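Local coordinates for protein LEOA (Escherichia coli, PDB 4AUR) that is a dynamin-like protein that probably binds and hydrolyses GTP, and is associated with the heat-labile toxin of enterotoxigenic strains, at residues T67-A72 against V225-N230; E181-S184 against L190-E193; I197-L202 against L220-V225; H243-S246 against I250-L253. All blocks are in the same frame, centred on the assembly; numbering follows the deposited sequence.

Contact 1 (T67-A72 against V225-N230); sequences TSVIAA and VASNPN
Ser227 packs on Ser68, and its main chain is held by polar bonds on both sides. Ser227 N bonds to Asn177 OD1, and Ser227 O to the Tyr244 hydroxyl. Ser227 OG takes its hydrogen bond elsewhere in the chain. The two serine hydroxyls stand apart, with Ser68 OG 3.9 Å from Ser227 OG. Ser227 OG sits between the backbone N and the carbonyl carbon (chi1 70°), and this brings it round to the side of Ser68. The methylenes touch, Ser68 CB to Ser227 CB at 3.6 Å. On the next helical residue, Val69 CG2 packs alongside the same Ser227 CB at 3.9 Å. Ser227 CB therefore rests against both Ser68 and Val69 of helix 66-74.

Asn177 and Asp180 fit the NKxD guanine-specificity motif of GTPases, and the loop 225-230 probably corresponds to the G5 loop. Helix 66-74 starts at the end of what looks like the P-loop, and Thr67 belongs to both. The contact thus sets two probable nucleotide-site elements side by side.

Between the two segments the chemistry is van der Waals packing of small groups. The polar atoms of Ser227 are satisfied by other parts of the fold, which implies that the position of this loop is fixed by several elements and not by the helix alone.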
loop_
_atom_site.group_PDB
_atom_site.type_symbol
_atom_site.label_atom_id
_atom_site.label_comp_id
_atom_site.label_asym_id
_atom_site.label_seq_id
_atom_site.Cartn_x
_atom_site.Cartn_y
_atom_site.Cartn_z
ATOM N N THR A 67 -21.909 50.267 -13.338
ATOM C CA THR A 67 -22.922 50.343 -12.303
ATOM C C THR A 67 -24.206 49.631 -12.756
ATOM O O THR A 67 -24.924 49.023 -11.952
ATOM C CB THR A 67 -23.199 51.806 -11.925
ATOM O OG1 THR A 67 -22.011 52.394 -11.383
ATOM C CG2 THR A 67 -24.285 51.883 -10.895
ATOM N N SER A 68 -24.484 49.694 -14.047
ATOM C CA SER A 68 -25.637 49.000 -14.580
ATOM C C SER A 68 -25.400 47.502 -14.424
ATOM O O SER A 68 -26.284 46.761 -13.975
ATOM C CB SER A 68 -25.852 49.361 -16.049
ATOM O OG SER A 68 -25.642 50.744 -16.256
ATOM N N VAL A 69 -24.191 47.062 -14.760
ATOM C CA VAL A 69 -23.894 45.638 -14.748
ATOM C C VAL A 69 -24.127 44.995 -13.378
ATOM O O VAL A 69 -24.679 43.910 -13.308
ATOM C CB VAL A 69 -22.469 45.347 -15.246
ATOM C CG1 VAL A 69 -22.112 43.877 -15.067
ATOM C CG2 VAL A 69 -22.350 45.708 -16.718
ATOM N N ILE A 70 -23.730 45.654 -12.299
ATOM C CA ILE A 70 -23.834 45.035 -10.987
ATOM C C ILE A 70 -25.257 45.021 -10.429
ATOM O O ILE A 70 -25.718 43.989 -9.930
ATOM C CB ILE A 70 -22.871 45.664 -9.981
ATOM C CG1 ILE A 70 -22.942 44.891 -8.678
ATOM C CG2 ILE A 70 -23.155 47.146 -9.750
ATOM C CD1 ILE A 70 -21.682 45.032 -7.868
ATOM N N ALA A 71 -25.954 46.155 -10.524
ATOM C CA ALA A 71 -27.383 46.211 -10.216
ATOM C C ALA A 71 -28.142 45.158 -11.020
ATOM O O ALA A 71 -28.957 44.414 -10.475
ATOM C CB ALA A 71 -27.933 47.585 -10.527
ATOM N N ALA A 72 -27.873 45.096 -12.313
ATOM C CA ALA A 72 -28.539 44.124 -13.171
ATOM C C ALA A 72 -28.417 42.737 -12.617
ATOM O O ALA A 72 -29.385 41.996 -12.603
ATOM C CB ALA A 72 -27.935 44.140 -14.565
ATOM N N VAL A 225 -22.539 41.255 -23.002
ATOM C CA VAL A 225 -23.745 41.585 -22.288
ATOM C C VAL A 225 -24.220 42.977 -22.692
ATOM O O VAL A 225 -23.470 43.742 -23.308
ATOM C CB VAL A 225 -23.438 41.463 -20.773
ATOM C CG1 VAL A 225 -24.065 42.570 -19.925
ATOM C CG2 VAL A 225 -23.816 40.077 -20.263
ATOM N N ALA A 226 -25.475 43.290 -22.367
ATOM C CA ALA A 226 -26.039 44.603 -22.627
ATOM C C ALA A 226 -26.855 45.068 -21.455
ATOM O O ALA A 226 -28.057 45.184 -21.554
ATOM C CB ALA A 226 -26.908 44.544 -23.864
ATOM N N SER A 227 -26.187 45.357 -20.348
ATOM C CA SER A 227 -26.851 45.682 -19.080
ATOM C C SER A 227 -28.129 46.521 -19.189
ATOM O O SER A 227 -29.103 46.281 -18.472
ATOM C CB SER A 227 -25.886 46.443 -18.177
ATOM O OG SER A 227 -25.658 47.742 -18.682
ATOM N N ASN A 228 -28.085 47.521 -20.064
ATOM C CA ASN A 228 -29.157 48.500 -20.233
ATOM C C ASN A 228 -29.404 48.677 -21.724
ATOM O O ASN A 228 -28.904 49.624 -22.316
ATOM C CB ASN A 228 -28.725 49.824 -19.584
ATOM C CG ASN A 228 -29.777 50.914 -19.680
ATOM O OD1 ASN A 228 -30.911 50.686 -20.118
ATOM N ND2 ASN A 228 -29.402 52.119 -19.258
ATOM N N PRO A 229 -30.163 47.757 -22.343
ATOM C CA PRO A 229 -30.288 47.745 -23.803
ATOM C C PRO A 229 -31.277 48.780 -24.328
ATOM O O PRO A 229 -32.249 49.103 -23.642
ATOM C CB PRO A 229 -30.761 46.319 -24.106
ATOM C CG PRO A 229 -31.459 45.875 -22.877
ATOM C CD PRO A 229 -30.973 46.704 -21.715
ATOM N N ASN A 230 -31.016 49.284 -25.537
ATOM C CA ASN A 230 -31.756 50.407 -26.139
ATOM C C ASN A 230 -31.479 51.725 -25.399
ATOM O O ASN A 230 -31.459 52.787 -26.014
ATOM C CB ASN A 230 -33.283 50.144 -26.225
ATOM C CG ASN A 230 -33.667 49.106 -27.286
ATOM O OD1 ASN A 230 -34.831 49.039 -27.698
ATOM N ND2 ASN A 230 -32.700 48.293 -27.727
#

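Contact 2 (E181-S184 against L190-E193); sequences EVTS and LFDE
Thr183 turns its two branches to two successive residues of helix 188-209. The methyl goes to Phe191 and the hydroxyl to Leu190. The Thr183 and Phe191 side chains stand nearly perpendicular. Thr183 CG2 meets both the root and the ring of the phenylalanine, lying 3.7 Å from Phe191 CA and 3.7 Å from Phe191 CD2. The methyl comes to the ring at a slant. Phe191 holds CG anti to its own N (chi1 -173°), which swings the ring across the end of the threonine.

The other branch runs differently. Thr183 and Leu190 pass one another pointing opposite ways, and Thr183 OG1 comes to rest 3.7 Å from Leu190 CG. This is a polar atom against an apolar branch, a plain packing contact. Ser184 adds its carbonyl: Ser184 O lies near the plane of the ring, at its edge, and 4.2 Å from Phe191 CB. Asp192 OD1, from the helix itself, also lies in the ring plane at an edge. There the carboxylate oxygen probably suits the slightly positive rim of hydrogens.

Phe191 is buried, while Leu190 is exposed, so the contact runs from the interior to the surface. Arg249 makes a cation-pi contact with the ring, and Met179 and Leu185 pack on it. The loop 181-184 follows strand 172-177, and the contact folds it back on the early part of helix 188-209, the helix it leads into.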
loop_
_atom_site.group_PDB
_atom_site.type_symbol
_atom_site.label_atom_id
_atom_site.label_comp_id
_atom_site.label_asym_id
_atom_site.label_seq_id
_atom_site.Cartn_x
_atom_site.Cartn_y
_atom_site.Cartn_z
ATOM N N GLU A 181 -24.971 48.523 -28.945
ATOM C CA GLU A 181 -24.385 49.436 -29.935
ATOM C C GLU A 181 -23.255 48.801 -30.725
ATOM O O GLU A 181 -22.363 49.489 -31.188
ATOM C CB GLU A 181 -23.985 50.793 -29.329
ATOM C CG GLU A 181 -23.094 50.773 -28.098
ATOM C CD GLU A 181 -23.643 51.662 -26.989
ATOM O OE1 GLU A 181 -24.857 51.553 -26.700
ATOM O OE2 GLU A 181 -22.884 52.474 -26.417
ATOM N N VAL A 182 -23.309 47.487 -30.890
ATOM C CA VAL A 182 -22.473 46.797 -31.863
ATOM C C VAL A 182 -23.272 45.805 -32.736
ATOM O O VAL A 182 -22.767 45.325 -33.751
ATOM C CB VAL A 182 -21.282 46.116 -31.144
ATOM C CG1 VAL A 182 -20.552 45.127 -32.047
ATOM C CG2 VAL A 182 -20.305 47.172 -30.642
ATOM N N THR A 183 -24.526 45.536 -32.379
ATOM C CA THR A 183 -25.287 44.458 -33.011
ATOM C C THR A 183 -26.777 44.555 -32.692
ATOM O O THR A 183 -27.185 45.347 -31.848
ATOM C CB THR A 183 -24.703 43.076 -32.601
ATOM O OG1 THR A 183 -24.256 42.378 -33.763
ATOM C CG2 THR A 183 -25.708 42.192 -31.884
ATOM N N SER A 184 -27.580 43.761 -33.396
ATOM C CA SER A 184 -28.997 43.594 -33.084
ATOM C C SER A 184 -29.134 42.605 -31.921
ATOM O O SER A 184 -28.609 41.496 -31.968
ATOM C CB SER A 184 -29.766 43.077 -34.325
ATOM O OG SER A 184 -31.156 42.850 -34.077
ATOM N N LEU A 190 -26.397 36.771 -35.316
ATOM C CA LEU A 190 -25.476 37.882 -35.569
ATOM C C LEU A 190 -24.768 38.281 -34.278
ATOM O O LEU A 190 -23.563 38.513 -34.274
ATOM C CB LEU A 190 -26.224 39.080 -36.168
ATOM C CG LEU A 190 -25.422 40.323 -36.581
ATOM C CD1 LEU A 190 -24.226 39.982 -37.466
ATOM C CD2 LEU A 190 -26.345 41.313 -37.281
ATOM N N PHE A 191 -25.528 38.357 -33.190
ATOM C CA PHE A 191 -24.979 38.597 -31.854
ATOM C C PHE A 191 -23.805 37.672 -31.582
ATOM O O PHE A 191 -22.728 38.137 -31.256
ATOM C CB PHE A 191 -26.063 38.361 -30.809
ATOM C CG PHE A 191 -25.663 38.725 -29.417
ATOM C CD1 PHE A 191 -25.006 37.810 -28.606
ATOM C CD2 PHE A 191 -25.976 39.973 -28.900
ATOM C CE1 PHE A 191 -24.649 38.140 -27.308
ATOM C CE2 PHE A 191 -25.620 40.313 -27.606
ATOM C CZ PHE A 191 -24.957 39.394 -26.809
ATOM N N ASP A 192 -24.018 36.370 -31.744
ATOM C CA ASP A 192 -22.971 35.377 -31.485
ATOM C C ASP A 192 -21.774 35.553 -32.399
ATOM O O ASP A 192 -20.659 35.208 -32.010
ATOM C CB ASP A 192 -23.498 33.938 -31.620
ATOM C CG ASP A 192 -24.482 33.562 -30.516
ATOM O OD1 ASP A 192 -24.610 34.325 -29.528
ATOM O OD2 ASP A 192 -25.133 32.504 -30.646
ATOM N N GLU A 193 -22.001 36.080 -33.603
ATOM C CA GLU A 193 -20.893 36.365 -34.526
ATOM C C GLU A 193 -20.065 37.550 -34.027
ATOM O O GLU A 193 -18.842 37.466 -33.992
ATOM C CB GLU A 193 -21.379 36.623 -35.967
ATOM C CG GLU A 193 -20.360 36.219 -37.038
ATOM C CD GLU A 193 -20.516 36.954 -38.373
ATOM O OE1 GLU A 193 -21.660 37.269 -38.780
ATOM O OE2 GLU A 193 -19.474 37.209 -39.026
#

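Contact 3 (I197-L202 against L220-V225); sequences IKKANL and LNIVCV
Ile222 packs tightly against helix 188-209 with both of its branches. Ile222 CG2 touches Lys199 CG at 3.6 Å, and Ile222 CD1 reaches the backbone, 3.6 Å from Lys199 O. The Lys199 and Ile222 side chains lie alongside one another, pointing opposite ways. Ile222 CG1 is turned beside its backbone N (chi1 -52°), and this leaves CG2 directed to the lysine stem and on to Leu202. There Ile222 CG2 meets Leu202 CD2 at 4.1 Å, an apolar pair whose chains cross obliquely. Leu202 is buried and also lies on Phe174 and Ile176 of the neighbouring strand 172-177. Cys224 is buried as well. Its SG touches two carbons of the lysine stem, with Lys199 CG and Lys199 CD both 3.8 Å from Cys224 SG.

The segments belong to a beta-alpha-beta crossover of the GTPase sheet. Strand 172-177 leads to helix 188-209, and the chain returns through helix 214-219 to strand 221-224, parallel to the first. The short helix and strand segments run broadly antiparallel, at 142°, with axes 8.9 Å apart. Strand 221-224 is the outermost at its side of the sheet. Its Val223 turns to the opposite face, where helix 250-273 covers it.

Towards solvent the contact is made by the outer part of the lysine chain. Lys199 is an exposed residue. A bend at chi3 (89°) carries the end of its chain across the strand, with Lys199 CE 3.8 Å from Ile222 O.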
loop_
_atom_site.group_PDB
_atom_site.type_symbol
_atom_site.label_atom_id
_atom_site.label_comp_id
_atom_site.label_asym_id
_atom_site.label_seq_id
_atom_site.Cartn_x
_atom_site.Cartn_y
_atom_site.Cartn_z
ATOM N N ILE A 197 -16.215 37.683 -32.042
ATOM C CA ILE A 197 -15.147 38.530 -32.578
ATOM C C ILE A 197 -14.655 39.479 -31.494
ATOM O O ILE A 197 -13.445 39.639 -31.322
ATOM C CB ILE A 197 -15.595 39.299 -33.847
ATOM C CG1 ILE A 197 -15.849 38.303 -34.978
ATOM C CG2 ILE A 197 -14.538 40.291 -34.316
ATOM C CD1 ILE A 197 -16.236 38.927 -36.301
ATOM N N LYS A 198 -15.580 40.077 -30.750
ATOM C CA LYS A 198 -15.215 40.928 -29.620
ATOM C C LYS A 198 -14.530 40.147 -28.513
ATOM O O LYS A 198 -13.608 40.657 -27.905
ATOM C CB LYS A 198 -16.430 41.652 -29.070
ATOM C CG LYS A 198 -17.044 42.628 -30.076
ATOM C CD LYS A 198 -16.273 43.937 -30.120
ATOM C CE LYS A 198 -16.814 44.901 -31.158
ATOM N NZ LYS A 198 -16.018 46.155 -31.209
ATOM N N LYS A 199 -14.959 38.915 -28.252
ATOM C CA LYS A 199 -14.257 38.053 -27.280
ATOM C C LYS A 199 -12.827 37.791 -27.718
ATOM O O LYS A 199 -11.935 37.718 -26.898
ATOM C CB LYS A 199 -14.984 36.716 -27.058
ATOM C CG LYS A 199 -16.100 36.792 -26.010
ATOM C CD LYS A 199 -17.228 35.769 -26.184
ATOM C CE LYS A 199 -16.970 34.454 -25.455
ATOM N NZ LYS A 199 -18.156 33.555 -25.559
ATOM N N ALA A 200 -12.610 37.657 -29.016
ATOM C CA ALA A 200 -11.284 37.400 -29.547
ATOM C C ALA A 200 -10.389 38.618 -29.471
ATOM O O ALA A 200 -9.226 38.494 -29.178
ATOM C CB ALA A 200 -11.382 36.921 -30.983
ATOM N N ASN A 201 -10.940 39.783 -29.782
ATOM C CA ASN A 201 -10.207 41.040 -29.732
ATOM C C ASN A 201 -9.697 41.355 -28.342
ATOM O O ASN A 201 -8.498 41.556 -28.155
ATOM C CB ASN A 201 -11.095 42.189 -30.203
ATOM C CG ASN A 201 -10.324 43.472 -30.397
ATOM O OD1 ASN A 201 -10.635 44.481 -29.792
ATOM N ND2 ASN A 201 -9.304 43.433 -31.245
ATOM N N LEU A 202 -10.613 41.380 -27.369
ATOM C CA LEU A 202 -10.271 41.601 -25.965
ATOM C C LEU A 202 -9.303 40.573 -25.441
ATOM O O LEU A 202 -8.447 40.875 -24.601
ATOM C CB LEU A 202 -11.514 41.550 -25.090
ATOM C CG LEU A 202 -11.290 41.780 -23.598
ATOM C CD1 LEU A 202 -10.689 43.151 -23.364
ATOM C CD2 LEU A 202 -12.598 41.657 -22.855
ATOM N N LEU A 220 -9.229 32.497 -19.649
ATOM C CA LEU A 220 -9.906 33.772 -19.486
ATOM C C LEU A 220 -11.408 33.608 -19.495
ATOM O O LEU A 220 -11.954 32.812 -20.256
ATOM C CB LEU A 220 -9.521 34.740 -20.601
ATOM C CG LEU A 220 -8.145 35.367 -20.469
ATOM C CD1 LEU A 220 -7.741 36.017 -21.769
ATOM C CD2 LEU A 220 -8.126 36.384 -19.344
ATOM N N ASN A 221 -12.069 34.389 -18.656
ATOM C CA ASN A 221 -13.506 34.400 -18.612
ATOM C C ASN A 221 -14.053 35.658 -19.240
ATOM O O ASN A 221 -13.898 36.731 -18.685
ATOM C CB ASN A 221 -13.948 34.313 -17.171
ATOM C CG ASN A 221 -13.571 32.991 -16.538
ATOM O OD1 ASN A 221 -12.814 32.934 -15.558
ATOM N ND2 ASN A 221 -14.107 31.910 -17.099
ATOM N N ILE A 222 -14.684 35.529 -20.404
ATOM C CA ILE A 222 -15.285 36.678 -21.064
ATOM C C ILE A 222 -16.750 36.441 -21.384
ATOM O O ILE A 222 -17.147 35.367 -21.817
ATOM C CB ILE A 222 -14.544 37.070 -22.364
ATOM C CG1 ILE A 222 -13.054 37.234 -22.084
ATOM C CG2 ILE A 222 -15.100 38.380 -22.907
ATOM C CD1 ILE A 222 -12.225 37.497 -23.316
ATOM N N VAL A 223 -17.537 37.480 -21.185
ATOM C CA VAL A 223 -18.947 37.406 -21.375
ATOM C C VAL A 223 -19.427 38.696 -22.014
ATOM O O VAL A 223 -19.014 39.780 -21.626
ATOM C CB VAL A 223 -19.629 37.169 -20.024
ATOM C CG1 VAL A 223 -21.026 37.729 -20.010
ATOM C CG2 VAL A 223 -19.657 35.674 -19.721
ATOM N N CYS A 224 -20.296 38.563 -23.007
ATOM C CA CYS A 224 -20.810 39.712 -23.725
ATOM C C CYS A 224 -22.223 39.992 -23.232
ATOM O O CYS A 224 -23.019 39.078 -23.056
ATOM C CB CYS A 224 -20.778 39.445 -25.229
ATOM S SG CYS A 224 -19.130 39.040 -25.887
ATOM N N VAL A 225 -22.539 41.255 -23.002
ATOM C CA VAL A 225 -23.745 41.585 -22.288
ATOM C C VAL A 225 -24.220 42.977 -22.692
ATOM O O VAL A 225 -23.470 43.742 -23.308
ATOM C CB VAL A 225 -23.438 41.463 -20.773
ATOM C CG1 VAL A 225 -24.065 42.570 -19.925
ATOM C CG2 VAL A 225 -23.816 40.077 -20.263
#

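Contact 4 (H243-S246 against I250-L253); sequences HYES and INDL
Apolar packing joins Tyr244 to Ile250. Tyr244 CE2 lies 3.9 Å from Ile250 CG2, and the methyl meets the ring at a slant. Tyr244 sets CG anti to its N (chi1 165°), which brings the far part of the ring nearer to the second helix. The same Ile250 CG2 also touches the stem of Glu245, with Glu245 CG at 4.1 Å. One methyl thus packs against both Tyr244 and Glu245.

The two segments come from helices 241-248 and 250-273, two consecutive helices joined by a short break at Ser248 and Arg249, beside the GTPase sheet. Ser248 OG bridges the break, bonding to Tyr244 O and Ile250 N. Ala72 of helix 66-74 lies against both Tyr244 and Ile250.

Polar groups meet further out. The Glu245 carboxylate and the Asn251 amide have planes 45° apart. Glu245 OE1 is 3.5 Å from Asn251 ND2 and 3.6 Å from Asn251 OD1. The amide oxygen also sits by the carboxyl carbon, with Glu245 CD to Asn251 OD1 at 3.7 Å. Glu242 brings a second carboxylate close to Glu245 OE1, which could raise the proton affinity of the pair.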
loop_
_atom_site.group_PDB
_atom_site.type_symbol
_atom_site.label_atom_id
_atom_site.label_comp_id
_atom_site.label_asym_id
_atom_site.label_seq_id
_atom_site.Cartn_x
_atom_site.Cartn_y
_atom_site.Cartn_z
ATOM N N HIS A 243 -38.361 39.249 -20.811
ATOM C CA HIS A 243 -38.012 39.834 -22.095
ATOM C C HIS A 243 -36.584 40.365 -22.023
ATOM O O HIS A 243 -35.787 40.182 -22.939
ATOM C CB HIS A 243 -38.985 40.945 -22.478
ATOM C CG HIS A 243 -38.979 41.255 -23.940
ATOM N ND1 HIS A 243 -38.715 42.513 -24.434
ATOM C CD2 HIS A 243 -39.173 40.458 -25.019
ATOM C CE1 HIS A 243 -38.763 42.485 -25.754
ATOM N NE2 HIS A 243 -39.036 41.248 -26.134
ATOM N N TYR A 244 -36.281 41.015 -20.909
ATOM C CA TYR A 244 -34.967 41.581 -20.647
ATOM C C TYR A 244 -33.817 40.570 -20.670
ATOM O O TYR A 244 -32.760 40.848 -21.234
ATOM C CB TYR A 244 -35.025 42.261 -19.292
ATOM C CG TYR A 244 -33.699 42.592 -18.689
ATOM C CD1 TYR A 244 -33.025 43.740 -19.046
ATOM C CD2 TYR A 244 -33.137 41.774 -17.728
ATOM C CE1 TYR A 244 -31.815 44.066 -18.473
ATOM C CE2 TYR A 244 -31.920 42.085 -17.151
ATOM C CZ TYR A 244 -31.267 43.234 -17.527
ATOM O OH TYR A 244 -30.065 43.553 -16.952
ATOM N N GLU A 245 -34.035 39.413 -20.051
ATOM C CA GLU A 245 -33.009 38.362 -19.956
ATOM C C GLU A 245 -32.576 37.804 -21.307
ATOM O O GLU A 245 -31.402 37.478 -21.504
ATOM C CB GLU A 245 -33.487 37.211 -19.065
ATOM C CG GLU A 245 -33.446 37.551 -17.587
ATOM C CD GLU A 245 -33.987 36.443 -16.712
ATOM O OE1 GLU A 245 -34.134 35.303 -17.204
ATOM O OE2 GLU A 245 -34.268 36.716 -15.528
ATOM N N SER A 246 -33.528 37.684 -22.223
ATOM C CA SER A 246 -33.255 37.168 -23.558
ATOM C C SER A 246 -32.461 38.187 -24.363
ATOM O O SER A 246 -31.673 37.820 -25.229
ATOM C CB SER A 246 -34.568 36.836 -24.286
ATOM O OG SER A 246 -35.384 35.963 -23.516
ATOM N N ILE A 250 -27.858 38.714 -19.779
ATOM C CA ILE A 250 -27.397 38.746 -18.399
ATOM C C ILE A 250 -27.293 37.357 -17.779
ATOM O O ILE A 250 -26.522 37.156 -16.875
ATOM C CB ILE A 250 -28.317 39.620 -17.523
ATOM C CG1 ILE A 250 -27.629 40.017 -16.222
ATOM C CG2 ILE A 250 -29.616 38.905 -17.212
ATOM C CD1 ILE A 250 -26.574 41.076 -16.434
ATOM N N ASN A 251 -28.077 36.402 -18.247
ATOM C CA ASN A 251 -27.967 35.043 -17.751
ATOM C C ASN A 251 -26.584 34.430 -18.033
ATOM O O ASN A 251 -26.045 33.687 -17.207
ATOM C CB ASN A 251 -29.104 34.173 -18.317
ATOM C CG ASN A 251 -30.391 34.263 -17.486
ATOM O OD1 ASN A 251 -30.563 35.144 -16.622
ATOM N ND2 ASN A 251 -31.306 33.340 -17.745
ATOM N N ASP A 252 -25.993 34.761 -19.179
ATOM C CA ASP A 252 -24.629 34.330 -19.477
ATOM C C ASP A 252 -23.658 34.784 -18.373
ATOM O O ASP A 252 -22.739 34.051 -18.019
ATOM C CB ASP A 252 -24.175 34.841 -20.859
ATOM C CG ASP A 252 -25.024 34.280 -22.021
ATOM O OD1 ASP A 252 -25.518 33.144 -21.920
ATOM O OD2 ASP A 252 -25.195 34.974 -23.045
ATOM N N LEU A 253 -23.890 35.965 -17.805
ATOM C CA LEU A 253 -23.050 36.486 -16.727
ATOM C C LEU A 253 -23.337 35.879 -15.365
ATOM O O LEU A 253 -22.410 35.588 -14.613
ATOM C CB LEU A 253 -23.238 37.971 -16.595
ATOM C CG LEU A 253 -22.445 38.679 -15.504
ATOM C CD1 LEU A 253 -20.952 38.547 -15.803
ATOM C CD2 LEU A 253 -22.885 40.139 -15.413
#

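Overall arrangement
All four contacts lie on the same side of the chain's centre, in the GTPase head of this long helical protein. Their centres are 10 to 16 Å apart. Contacts 2, 3 and 4 follow one another along the chain. Contact 2 falls between the two segments of contact 1, and contact 3 reaches as far as Val225, where the second begins. Contacts 2 and 3 share helix 188-209. Contacts 1 and 4 are the closest pair, and Val69 touches Leu253 between them. Val223 and Val225 of contact 3 pack on the 250-253 segment of contact 4. Helix 188-209 and helix 250-273 thus pack on opposite faces of edge strand 221-224, which leads into the probable nucleotide loop 225-230.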